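Local coordinates for protein LRIM1 (Anopheles gambiae, PDB 3O53), which forms, with the leucine-rich repeat protein APL1C, a heterodimeric complex regulating complement-like mosquito immunity, and is represented by its leucine-rich repeat domain, at residues K131-M134 and L135-D139. Sequence-based numbering, arbitrary orientation.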
loop_
_atom_site.group_PDB
_atom_site.type_symbol
_atom_site.label_atom_id
_atom_site.label_comp_id
_atom_site.label_asym_id
_atom_site.label_seq_id
_atom_site.Cartn_x
_atom_site.Cartn_y
_atom_site.Cartn_z
ATOM N N LYS A 131 -4.835 1.259 10.499
ATOM C CA LYS A 131 -3.982 1.778 11.568
ATOM C C LYS A 131 -2.596 1.136 11.556
ATOM O O LYS A 131 -2.001 0.913 12.598
ATOM C CB LYS A 131 -4.634 1.535 12.934
ATOM C CG LYS A 131 -6.090 1.956 13.011
ATOM C CD LYS A 131 -6.255 3.456 12.889
ATOM C CE LYS A 131 -6.132 4.151 14.232
ATOM N NZ LYS A 131 -6.508 5.591 14.138
ATOM N N ILE A 132 -2.090 0.838 10.369
ATOM C CA ILE A 132 -0.782 0.228 10.240
ATOM C C ILE A 132 0.284 1.294 10.507
ATOM O O ILE A 132 0.246 2.379 9.932
ATOM C CB ILE A 132 -0.629 -0.406 8.829
ATOM C CG1 ILE A 132 -1.561 -1.623 8.730
ATOM C CG2 ILE A 132 0.825 -0.827 8.554
ATOM C CD1 ILE A 132 -1.782 -2.116 7.318
ATOM N N THR A 133 1.227 0.997 11.394
ATOM C CA THR A 133 2.281 1.960 11.706
ATOM C C THR A 133 3.670 1.504 11.252
ATOM O O THR A 133 4.612 2.276 11.292
ATOM C CB THR A 133 2.314 2.242 13.214
ATOM O OG1 THR A 133 2.717 1.059 13.909
ATOM C CG2 THR A 133 0.933 2.657 13.705
ATOM N N MET A 134 3.802 0.254 10.819
ATOM C CA MET A 134 5.080 -0.235 10.321
ATOM C C MET A 134 4.857 -1.448 9.414
ATOM O O MET A 134 3.864 -2.167 9.557
ATOM C CB MET A 134 6.031 -0.583 11.493
ATOM C CG MET A 134 5.561 -1.679 12.443
ATOM S SD MET A 134 6.788 -2.117 13.731
ATOM C CE MET A 134 7.231 -0.526 14.369
ATOM N N LEU A 135 5.772 -1.664 8.475
ATOM C CA LEU A 135 5.646 -2.791 7.557
ATOM C C LEU A 135 5.632 -4.124 8.305
ATOM O O LEU A 135 4.977 -5.058 7.865
ATOM C CB LEU A 135 6.749 -2.770 6.491
ATOM C CG LEU A 135 6.619 -1.652 5.451
ATOM C CD1 LEU A 135 7.700 -1.766 4.364
ATOM C CD2 LEU A 135 5.223 -1.647 4.825
ATOM N N ARG A 136 6.318 -4.210 9.447
ATOM C CA ARG A 136 6.278 -5.443 10.250
ATOM C C ARG A 136 4.954 -5.684 11.011
ATOM O O ARG A 136 4.803 -6.699 11.676
ATOM C CB ARG A 136 7.458 -5.491 11.225
ATOM C CG ARG A 136 8.790 -5.744 10.544
ATOM C CD ARG A 136 9.932 -5.541 11.524
ATOM N NE ARG A 136 9.989 -4.163 11.994
ATOM C CZ ARG A 136 10.598 -3.770 13.107
ATOM N NH1 ARG A 136 11.195 -4.649 13.912
ATOM N NH2 ARG A 136 10.582 -2.489 13.435
ATOM N N ASP A 137 3.999 -4.759 10.930
ATOM C CA ASP A 137 2.620 -5.078 11.326
ATOM C C ASP A 137 2.047 -6.195 10.439
ATOM O O ASP A 137 1.135 -6.923 10.838
ATOM C CB ASP A 137 1.737 -3.832 11.226
ATOM C CG ASP A 137 2.025 -2.834 12.331
ATOM O OD1 ASP A 137 2.756 -3.181 13.278
ATOM O OD2 ASP A 137 1.509 -1.713 12.261
ATOM N N LEU A 138 2.575 -6.301 9.224
ATOM C CA LEU A 138 2.298 -7.439 8.342
ATOM C C LEU A 138 3.313 -8.527 8.659
ATOM O O LEU A 138 4.498 -8.237 8.760
ATOM C CB LEU A 138 2.445 -7.018 6.874
ATOM C CG LEU A 138 1.213 -6.380 6.225
ATOM C CD1 LEU A 138 0.708 -5.202 7.025
ATOM C CD2 LEU A 138 1.531 -5.970 4.787
ATOM N N ASP A 139 2.878 -9.771 8.832
ATOM C CA ASP A 139 3.848 -10.817 9.148
ATOM C C ASP A 139 4.584 -11.196 7.872
ATOM O O ASP A 139 4.319 -10.628 6.805
ATOM C CB ASP A 139 3.212 -12.021 9.865
ATOM C CG ASP A 139 2.468 -12.948 8.937
ATOM O OD1 ASP A 139 2.229 -12.594 7.758
ATOM O OD2 ASP A 139 2.111 -14.047 9.406
HETATM O O HOH W 1 0.163 -0.576 14.037
#
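Carboxylate oxygen OD2 of Asp137 receives a firm N-H bond from Thr133, a weak one from Met134 and a short contact from a water. The site lies in the loop that leaves strand 123-126 of the leucine-rich repeat solenoid, where the chain turns through a short 3-10 segment, 135-137, on its way to strand 146-150. Thr133 N gives the firmer bond, 2.9 Å from Asp137 OD2 with an N-H...O angle of 163°, and it meets the oxygen nearly head-on, in line with the C-O bond. Met134 N adds a weak second bond to the same oxygen. Water 1 donates to Asp137 OD2 and to Lys131 O and accepts from Thr133 OG1 at 3.0 Å, thereby tying three residues of the turn together. CB of Asp137 already heads toward 131-134, and with CG anti to its own carbonyl carbon, beside the backbone N (chi1 -73°), the carboxylate comes to lie near the N-H groups of Thr133 and Met134. Its backbone is fixed as well: Asp137 N donates to Met134 O over 2.9 Å, and Leu138 N hydrogen-bonds to Leu135 O one residue further on, the i to i+3 spacing of a 3-10 turn. Beneath the polar network, buried Ile132 and Leu138 cross at about a right angle, CD1 against CD1 at 4.0 Å, while Ile132 and Leu135 both touch Leu151 in the following loop. Nearby, Ile132 N is hydrogen-bonded to Asn154 OD1, which joins this turn to the next coil of the solenoid. On the outer, exposed side, Met134 crosses the aspartate with CG 3.3 Å from Asp137 OD1, then bends at chi3 (49°); its SD approaches the Arg136 guanidinium obliquely, 3.8 Å from NH2.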